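Local coordinates for ESX-5 secretion-associated protein EspG5 (Mycobacterium marinum, PDB 6VJ5) that acts in the cytoplasm as a specific chaperone for cognate PE/PPE proteins, keeping their dimers from aggregating and supporting their secretion through ESX-5, at residues T274-L277 with V278-V282; L153-D156 with G157-I161; A54-E58 with Q59-V63; D103-P106 with G107-D110. One frame throughout, in Å; residues are numbered along the deposited sequence.

Contact 1 (T274-L277 with V278-V282)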
loop_
_atom_site.group_PDB
_atom_site.type_symbol
_atom_site.label_atom_id
_atom_site.label_comp_id
_atom_site.label_asym_id
_atom_site.label_seq_id
_atom_site.Cartn_x
_atom_site.Cartn_y
_atom_site.Cartn_z
ATOM N N THR C 274 34.686 -9.686 25.809
ATOM C CA THR C 274 36.024 -9.197 25.524
ATOM C C THR C 274 36.114 -8.756 24.065
ATOM O O THR C 274 35.445 -9.324 23.197
ATOM C CB THR C 274 37.076 -10.273 25.783
ATOM O OG1 THR C 274 36.878 -11.370 24.878
ATOM C CG2 THR C 274 36.993 -10.773 27.215
ATOM N N PRO C 275 36.941 -7.753 23.763
ATOM C CA PRO C 275 37.114 -7.365 22.352
ATOM C C PRO C 275 37.405 -8.549 21.448
ATOM O O PRO C 275 36.940 -8.576 20.301
ATOM C CB PRO C 275 38.287 -6.376 22.400
ATOM C CG PRO C 275 38.235 -5.801 23.790
ATOM C CD PRO C 275 37.773 -6.941 24.674
ATOM N N GLN C 276 38.145 -9.547 21.938
ATOM C CA GLN C 276 38.436 -10.710 21.109
ATOM C C GLN C 276 37.205 -11.590 20.931
ATOM O O GLN C 276 36.925 -12.049 19.817
ATOM C CB GLN C 276 39.578 -11.526 21.712
ATOM C CG GLN C 276 40.019 -12.693 20.836
ATOM C CD GLN C 276 40.390 -13.930 21.638
ATOM O OE1 GLN C 276 40.084 -15.053 21.239
ATOM N NE2 GLN C 276 41.053 -13.728 22.771
ATOM N N LEU C 277 36.462 -11.845 22.010
ATOM C CA LEU C 277 35.300 -12.721 21.906
ATOM C C LEU C 277 34.156 -12.048 21.162
ATOM O O LEU C 277 33.375 -12.729 20.488
ATOM C CB LEU C 277 34.849 -13.159 23.295
ATOM C CG LEU C 277 35.800 -14.142 23.975
ATOM C CD1 LEU C 277 35.425 -14.327 25.435
ATOM C CD2 LEU C 277 35.797 -15.483 23.255
ATOM N N VAL C 278 34.033 -10.723 21.274
ATOM C CA VAL C 278 33.074 -10.006 20.441
ATOM C C VAL C 278 33.457 -10.140 18.972
ATOM O O VAL C 278 32.591 -10.231 18.094
ATOM C CB VAL C 278 32.984 -8.531 20.872
ATOM C CG1 VAL C 278 32.098 -7.752 19.909
ATOM C CG2 VAL C 278 32.446 -8.431 22.289
ATOM N N GLN C 279 34.760 -10.150 18.683
ATOM C CA GLN C 279 35.216 -10.431 17.325
ATOM C C GLN C 279 34.886 -11.865 16.927
ATOM O O GLN C 279 34.490 -12.121 15.784
ATOM C CB GLN C 279 36.721 -10.165 17.216
ATOM C CG GLN C 279 37.362 -10.540 15.882
ATOM C CD GLN C 279 37.801 -11.997 15.823
ATOM O OE1 GLN C 279 37.473 -12.714 14.878
ATOM N NE2 GLN C 279 38.550 -12.437 16.831
ATOM N N VAL C 280 35.025 -12.809 17.859
ATOM C CA VAL C 280 34.678 -14.194 17.555
ATOM C C VAL C 280 33.187 -14.323 17.288
ATOM O O VAL C 280 32.761 -15.108 16.430
ATOM C CB VAL C 280 35.122 -15.120 18.702
ATOM C CG1 VAL C 280 34.604 -16.538 18.475
ATOM C CG2 VAL C 280 36.636 -15.115 18.842
ATOM N N GLY C 281 32.368 -13.560 18.012
ATOM C CA GLY C 281 30.931 -13.666 17.835
ATOM C C GLY C 281 30.470 -13.120 16.500
ATOM O O GLY C 281 29.603 -13.706 15.845
ATOM N N VAL C 282 31.039 -11.989 16.078
ATOM C CA VAL C 282 30.712 -11.433 14.768
ATOM C C VAL C 282 31.087 -12.422 13.673
ATOM O O VAL C 282 30.300 -12.701 12.760
ATOM C CB VAL C 282 31.415 -10.078 14.570
ATOM C CG1 VAL C 282 31.293 -9.624 13.119
ATOM C CG2 VAL C 282 30.841 -9.044 15.532
#
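A helix N-terminus makes up this local contact: Thr-274 and the first turn of helix 275-286 bond onto Val-278 to Gly-281 in the turn that follows, just after strand 267-272 ends. The backbone ladder begins at Thr-274 O, which accepts from Val-278 N at 2.8 Å with a nearly straight N-H. Further along, Gln-276 O takes Val-280 N and Leu-277 O takes Gly-281 N, each at 2.8 Å. Pro-275 follows directly on the cap; its ring carries no N-H, and a first-turn position asks for none. Thr-274 is the N-cap of the helix: with chi1 at 64°, its OG1 reaches forward to accept from Leu-277 N at 2.9 Å, so an N-H that has no carbonyl of an earlier turn to use is satisfied by a side chain. On one flank the methyl CG2 of Val-278 rests 3.3 Å from Thr-274 O, beside the carbonyl that its own N-H engages. Val-280, two residues on, does the same, its CG2 lying 3.2 Å from Gln-276 O. The side chains of Gln-276 and Val-280 run side by side in the same direction, with OE1 of Gln-276 4.2 Å from CG2 of Val-280. Around the helix the faces divide: Leu-277 packs on Cys-271 and Pro-272 of the preceding strand region, whereas Val-278 and Val-282 face helix 147-159, where Val-282 meets Ile-150 and Ala-151. Val-280 O also bonds to the side-chain hydroxyl of Thr-284.

Contact 2 (L153-D156 with G157-I161)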
loop_
_atom_site.group_PDB
_atom_site.type_symbol
_atom_site.label_atom_id
_atom_site.label_comp_id
_atom_site.label_asym_id
_atom_site.label_seq_id
_atom_site.Cartn_x
_atom_site.Cartn_y
_atom_site.Cartn_z
ATOM N N LEU C 153 33.131 -1.638 14.865
ATOM C CA LEU C 153 32.074 -0.668 14.607
ATOM C C LEU C 153 30.902 -0.863 15.560
ATOM O O LEU C 153 30.303 0.114 16.024
ATOM C CB LEU C 153 31.605 -0.772 13.158
ATOM C CG LEU C 153 32.624 -0.365 12.095
ATOM C CD1 LEU C 153 32.076 -0.687 10.707
ATOM C CD2 LEU C 153 32.971 1.109 12.199
ATOM N N VAL C 154 30.552 -2.116 15.855
ATOM C CA VAL C 154 29.469 -2.370 16.800
ATOM C C VAL C 154 29.854 -1.863 18.184
ATOM O O VAL C 154 29.091 -1.140 18.837
ATOM C CB VAL C 154 29.118 -3.868 16.834
ATOM C CG1 VAL C 154 28.006 -4.118 17.848
ATOM C CG2 VAL C 154 28.718 -4.357 15.451
ATOM N N ILE C 155 31.050 -2.235 18.649
ATOM C CA ILE C 155 31.499 -1.830 19.978
ATOM C C ILE C 155 31.483 -0.312 20.106
ATOM O O ILE C 155 30.989 0.243 21.097
ATOM C CB ILE C 155 32.901 -2.401 20.269
ATOM C CG1 ILE C 155 32.858 -3.931 20.325
ATOM C CG2 ILE C 155 33.444 -1.812 21.566
ATOM C CD1 ILE C 155 34.228 -4.585 20.264
ATOM N N ASP C 156 32.032 0.385 19.107
ATOM C CA ASP C 156 32.052 1.842 19.156
ATOM C C ASP C 156 30.642 2.404 19.286
ATOM O O ASP C 156 30.408 3.350 20.048
ATOM C CB ASP C 156 32.743 2.403 17.916
ATOM C CG ASP C 156 34.203 2.737 18.168
ATOM O OD1 ASP C 156 34.746 2.319 19.214
ATOM O OD2 ASP C 156 34.804 3.432 17.325
ATOM N N GLY C 157 29.687 1.834 18.552
ATOM C CA GLY C 157 28.308 2.279 18.684
ATOM C C GLY C 157 27.742 1.985 20.063
ATOM O O GLY C 157 26.971 2.773 20.617
ATOM N N LEU C 158 28.114 0.840 20.631
ATOM C CA LEU C 158 27.608 0.468 21.947
ATOM C C LEU C 158 28.206 1.354 23.034
ATOM O O LEU C 158 27.477 1.891 23.878
ATOM C CB LEU C 158 27.902 -1.006 22.211
ATOM C CG LEU C 158 27.413 -1.560 23.546
ATOM C CD1 LEU C 158 25.968 -1.160 23.792
ATOM C CD2 LEU C 158 27.559 -3.074 23.571
ATOM N N GLU C 159 29.530 1.537 23.017
ATOM C CA GLU C 159 30.160 2.413 24.000
ATOM C C GLU C 159 29.625 3.838 23.907
ATOM O O GLU C 159 29.572 4.548 24.917
ATOM C CB GLU C 159 31.680 2.413 23.818
ATOM C CG GLU C 159 32.352 1.050 23.999
ATOM C CD GLU C 159 32.550 0.668 25.457
ATOM O OE1 GLU C 159 31.996 1.356 26.333
ATOM O OE2 GLU C 159 33.266 -0.322 25.729
ATOM N N SER C 160 29.222 4.279 22.713
ATOM C CA SER C 160 28.653 5.616 22.588
ATOM C C SER C 160 27.334 5.764 23.333
ATOM O O SER C 160 26.883 6.896 23.535
ATOM C CB SER C 160 28.445 5.982 21.115
ATOM O OG SER C 160 27.322 5.314 20.568
ATOM N N ILE C 161 26.712 4.664 23.737
ATOM C CA ILE C 161 25.497 4.686 24.533
ATOM C C ILE C 161 25.805 4.537 26.015
ATOM O O ILE C 161 25.284 5.283 26.841
ATOM C CB ILE C 161 24.527 3.583 24.054
ATOM C CG1 ILE C 161 24.085 3.844 22.614
ATOM C CG2 ILE C 161 23.325 3.499 24.980
ATOM C CD1 ILE C 161 23.385 2.665 21.977
#
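Leu-153 O opens a run of four helical bonds by accepting from Gly-157 N at 3.1 Å, while its side chain leans on Val-142 and Val-144. Val-154 O next receives Leu-158 N at 2.8 Å; the side chains of both residues lie against strand 221-231, Val-154 on Val-223 and Val-225, Leu-158 on Ala-221 and Val-223. Ile-155 joins its partner through backbone and side chain alike. Its O accepts from Glu-159 N at 2.7 Å in an almost linear bond; with chi1 -65° setting CG1 beside the backbone N, the branch CG2 is left anti to it and lies 3.9 Å from Glu-159 CG. The two side chains run alongside each other, and the Glu-159 chain then bends at chi2, its carboxylate OE2 forming a salt bridge with Arg-251. Asp-156 O ends the series, accepting from Ser-160 N at 3.1 Å. Ser-160 OG, at chi1 75°, swings back to donate to Gly-157 O at 2.6 Å. The arrangement is the C-terminal part of an amphipathic helix laid on the large antiparallel sheet of the EspG fold, with a serine bonded to the carbonyl three residues back.

Contact 3 (A54-E58 with Q59-V63)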
loop_
_atom_site.group_PDB
_atom_site.type_symbol
_atom_site.label_atom_id
_atom_site.label_comp_id
_atom_site.label_asym_id
_atom_site.label_seq_id
_atom_site.Cartn_x
_atom_site.Cartn_y
_atom_site.Cartn_z
ATOM N N ALA C 54 11.984 19.905 -1.881
ATOM C CA ALA C 54 12.751 21.142 -1.978
ATOM C C ALA C 54 13.865 21.192 -0.939
ATOM O O ALA C 54 14.904 21.819 -1.174
ATOM C CB ALA C 54 11.828 22.351 -1.826
ATOM N N VAL C 55 13.667 20.547 0.212
ATOM C CA VAL C 55 14.717 20.505 1.224
ATOM C C VAL C 55 15.916 19.720 0.711
ATOM O O VAL C 55 17.071 20.108 0.931
ATOM C CB VAL C 55 14.165 19.912 2.534
ATOM C CG1 VAL C 55 15.274 19.730 3.556
ATOM C CG2 VAL C 55 13.055 20.802 3.081
ATOM N N MET C 56 15.665 18.610 0.011
ATOM C CA MET C 56 16.754 17.830 -0.562
ATOM C C MET C 56 17.360 18.507 -1.785
ATOM O O MET C 56 18.511 18.220 -2.127
ATOM C CB MET C 56 16.262 16.427 -0.927
ATOM C CG MET C 56 15.852 15.593 0.278
ATOM S SD MET C 56 15.963 13.809 0.017
ATOM C CE MET C 56 14.366 13.453 -0.718
ATOM N N ARG C 57 16.613 19.391 -2.457
ATOM C CA ARG C 57 17.189 20.127 -3.578
ATOM C C ARG C 57 18.208 21.155 -3.102
ATOM O O ARG C 57 19.147 21.488 -3.837
ATOM C CB ARG C 57 16.093 20.826 -4.384
ATOM C CG ARG C 57 15.207 19.894 -5.186
ATOM C CD ARG C 57 14.321 20.663 -6.165
ATOM N NE ARG C 57 13.518 19.758 -6.985
ATOM C CZ ARG C 57 12.248 19.445 -6.739
ATOM N NH1 ARG C 57 11.615 19.969 -5.695
ATOM N NH2 ARG C 57 11.610 18.606 -7.542
ATOM N N GLU C 58 18.041 21.670 -1.883
ATOM C CA GLU C 58 18.966 22.671 -1.367
ATOM C C GLU C 58 20.282 22.045 -0.932
ATOM O O GLU C 58 21.346 22.648 -1.111
ATOM C CB GLU C 58 18.320 23.426 -0.207
ATOM C CG GLU C 58 17.128 24.261 -0.625
ATOM C CD GLU C 58 16.460 24.953 0.543
ATOM O OE1 GLU C 58 16.783 24.612 1.701
ATOM O OE2 GLU C 58 15.614 25.841 0.304
ATOM N N GLN C 59 20.234 20.842 -0.367
ATOM C CA GLN C 59 21.447 20.137 0.029
ATOM C C GLN C 59 22.189 19.531 -1.156
ATOM O O GLN C 59 23.247 18.923 -0.959
ATOM C CB GLN C 59 21.114 19.026 1.032
ATOM C CG GLN C 59 20.538 19.520 2.343
ATOM C CD GLN C 59 21.404 20.577 3.000
ATOM O OE1 GLN C 59 21.090 21.767 2.956
ATOM N NE2 GLN C 59 22.503 20.148 3.611
ATOM N N GLY C 60 21.665 19.671 -2.371
ATOM C CA GLY C 60 22.273 19.065 -3.535
ATOM C C GLY C 60 22.023 17.583 -3.687
ATOM O O GLY C 60 22.509 16.985 -4.657
ATOM N N ILE C 61 21.288 16.968 -2.759
ATOM C CA ILE C 61 21.008 15.539 -2.850
ATOM C C ILE C 61 20.261 15.228 -4.138
ATOM O O ILE C 61 20.517 14.210 -4.795
ATOM C CB ILE C 61 20.214 15.078 -1.615
ATOM C CG1 ILE C 61 20.978 15.419 -0.335
ATOM C CG2 ILE C 61 19.925 13.587 -1.688
ATOM C CD1 ILE C 61 20.182 15.177 0.929
ATOM N N VAL C 62 19.320 16.088 -4.511
ATOM C CA VAL C 62 18.576 15.964 -5.754
ATOM C C VAL C 62 18.827 17.227 -6.563
ATOM O O VAL C 62 18.537 18.337 -6.097
ATOM C CB VAL C 62 17.074 15.758 -5.508
ATOM C CG1 VAL C 62 16.305 15.915 -6.810
ATOM C CG2 VAL C 62 16.824 14.389 -4.893
ATOM N N VAL C 63 19.379 17.060 -7.758
ATOM C CA VAL C 63 19.607 18.161 -8.683
ATOM C C VAL C 63 18.483 18.109 -9.710
ATOM O O VAL C 63 18.416 17.184 -10.526
ATOM C CB VAL C 63 20.988 18.072 -9.345
ATOM C CG1 VAL C 63 21.377 19.424 -9.923
ATOM C CG2 VAL C 63 22.024 17.586 -8.341
#
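Met-56, Gln-59 and Val-62 carry most of this contact, a Schellman motif at the C-terminal end of helix 51-58, where the chain reverses into the short strand 62-63. Gly-60 leaves the helix with a positive phi of 77°, turning the backbone so that Met-56 O can accept from Val-62 N at 3.3 Å; the donor stands well above the carbonyl plane. The side chain of Met-56 meets the returning residues with its base: its CB is 4.2 Å from Ile-61 CB and 4.5 Å from Val-62 CG2. Met-56 and Val-62 both also pack on helix 14-23, sharing Leu-20, and Met-56 and Ile-61 share Val-12 of strand 10-13. Gln-59, on the exposed flank, folds back over the last turn: chi1 of -63° puts CG 3.8 Å from Val-55 O. Its own N-H makes a weak bond to that same oxygen, and Gly-60 N another weak one to Arg-57 O. Arg-57 ties the turn to its surroundings, with NE bonded to Gly-64 O and NH2 to Asn-48 OD1. Where the two limbs meet, Arg-57 CA points its hydrogen at Val-62 O across 3.4 Å, a CA-H...O contact with an angle of 162° at the hydrogen.

Contact 4 (D103-P106 with G107-D110)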
loop_
_atom_site.group_PDB
_atom_site.type_symbol
_atom_site.label_atom_id
_atom_site.label_comp_id
_atom_site.label_asym_id
_atom_site.label_seq_id
_atom_site.Cartn_x
_atom_site.Cartn_y
_atom_site.Cartn_z
ATOM N N ASP C 103 -2.039 4.145 20.928
ATOM C CA ASP C 103 -2.366 5.098 19.877
ATOM C C ASP C 103 -1.301 5.132 18.783
ATOM O O ASP C 103 -1.238 6.097 18.012
ATOM C CB ASP C 103 -2.572 6.498 20.458
ATOM C CG ASP C 103 -4.039 6.884 20.532
ATOM O OD1 ASP C 103 -4.881 5.986 20.739
ATOM O OD2 ASP C 103 -4.350 8.082 20.365
ATOM N N GLN C 104 -0.451 4.114 18.715
ATOM C CA GLN C 104 0.408 3.928 17.550
ATOM C C GLN C 104 -0.464 3.474 16.387
ATOM O O GLN C 104 -1.161 2.458 16.512
ATOM C CB GLN C 104 1.499 2.899 17.820
ATOM C CG GLN C 104 2.723 3.467 18.522
ATOM C CD GLN C 104 3.616 4.261 17.583
ATOM O OE1 GLN C 104 4.219 3.706 16.662
ATOM N NE2 GLN C 104 3.710 5.564 17.818
ATOM N N PRO C 105 -0.476 4.183 15.261
ATOM C CA PRO C 105 -1.334 3.772 14.144
ATOM C C PRO C 105 -0.869 2.450 13.566
ATOM O O PRO C 105 0.276 2.026 13.798
ATOM C CB PRO C 105 -1.176 4.918 13.132
ATOM C CG PRO C 105 0.175 5.500 13.437
ATOM C CD PRO C 105 0.340 5.369 14.931
ATOM N N PRO C 106 -1.723 1.764 12.812
ATOM C CA PRO C 106 -1.281 0.545 12.125
ATOM C C PRO C 106 -0.136 0.851 11.167
ATOM O O PRO C 106 -0.117 1.888 10.501
ATOM C CB PRO C 106 -2.539 0.074 11.384
ATOM C CG PRO C 106 -3.378 1.331 11.224
ATOM C CD PRO C 106 -3.111 2.133 12.475
ATOM N N GLY C 107 0.834 -0.061 11.117
ATOM C CA GLY C 107 1.959 0.095 10.214
ATOM C C GLY C 107 2.816 1.307 10.489
ATOM O O GLY C 107 3.462 1.824 9.571
ATOM N N SER C 108 2.836 1.784 11.732
ATOM C CA SER C 108 3.656 2.935 12.074
ATOM C C SER C 108 5.099 2.694 11.655
ATOM O O SER C 108 5.643 1.604 11.832
ATOM C CB SER C 108 3.584 3.201 13.579
ATOM O OG SER C 108 4.348 4.341 13.925
ATOM N N ARG C 109 5.718 3.714 11.080
ATOM C CA ARG C 109 7.129 3.635 10.737
ATOM C C ARG C 109 8.020 4.142 11.865
ATOM O O ARG C 109 9.245 4.152 11.711
ATOM C CB ARG C 109 7.394 4.415 9.447
ATOM C CG ARG C 109 6.471 4.020 8.281
ATOM C CD ARG C 109 6.891 2.706 7.626
ATOM N NE ARG C 109 6.366 1.519 8.300
ATOM C CZ ARG C 109 6.712 0.273 7.985
ATOM N NH1 ARG C 109 7.584 0.057 7.008
ATOM N NH2 ARG C 109 6.195 -0.757 8.645
ATOM N N ASP C 110 7.440 4.547 12.995
ATOM C CA ASP C 110 8.247 4.976 14.125
ATOM C C ASP C 110 9.064 3.806 14.669
ATOM O O ASP C 110 8.719 2.632 14.492
ATOM C CB ASP C 110 7.380 5.528 15.259
ATOM C CG ASP C 110 6.717 6.843 14.915
ATOM O OD1 ASP C 110 7.239 7.592 14.058
ATOM O OD2 ASP C 110 5.668 7.128 15.531
#
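Ser-108 holds OG anti to its N (chi1 -178°), while Gln-104 keeps CG beside its own N and folds at chi2 (-76°); together these torsions bring the glutamine amide over the serine hydroxyl. The hydroxyl donates to Gln-104 OE1 at 2.8 Å, reaching it from above the carbonyl plane, and CB of the same serine lies 3.2 Å from OE1. The other end of the amide faces Asp-110: NE2 gives OD2 a weak but straight bond of 3.4 Å, with the amide and carboxylate planes turned 39° apart. Between these two bonds sits an ST turn, in which Ser-108 OG accepts from Asp-110 N at 3.2 Å. The serine oxygen donates to one partner and accepts from another, and it links the glutamine to the backbone bearing the aspartate. On the other flank of Ser-108 the chain makes a type II beta turn from Pro-105 to Ser-108, with Pro-106 and Gly-107 at its corners; the positive phi of Gly-107 suits the third position of such a turn. Its closing bond, Ser-108 N to Pro-105 O, is weak at 3.3 Å. The ring of Pro-105 lies beside the serine, its CG 4.1 Å from Ser-108 CB. Arg-109 curls back toward the turn, and its NE donates to Gly-107 O at 3.2 Å from above that carbonyl's plane. Its NH1 bonds to Cys-35 O and forms a salt bridge with an acidic side chain of another protein chain; there Pro-106 packs on an apolar side chain and Arg-109 on an aromatic one, consistent with this loop between strands 83-91 and 115-123 binding clients.

Contacts 1 and 2 are neighbours in space although far apart in sequence: their centres are 13 Å apart, and Val-278 CG1 of contact 1 packs on Ile-155 CD1 of contact 2 at 3.8 Å, joining helix 275-286 to helix 147-159. Contacts 3 and 4 stand apart, with nearest atoms about 15 Å from each other; both lie on the opposite side of the chain's centre from contact 1, their centres 41 and 36 Å from that of contact 1. Between contacts 2 and 4 the nearest atoms are about 16 Å apart. Of the four, contact 4 alone has another protein chain of the assembly touching its segments.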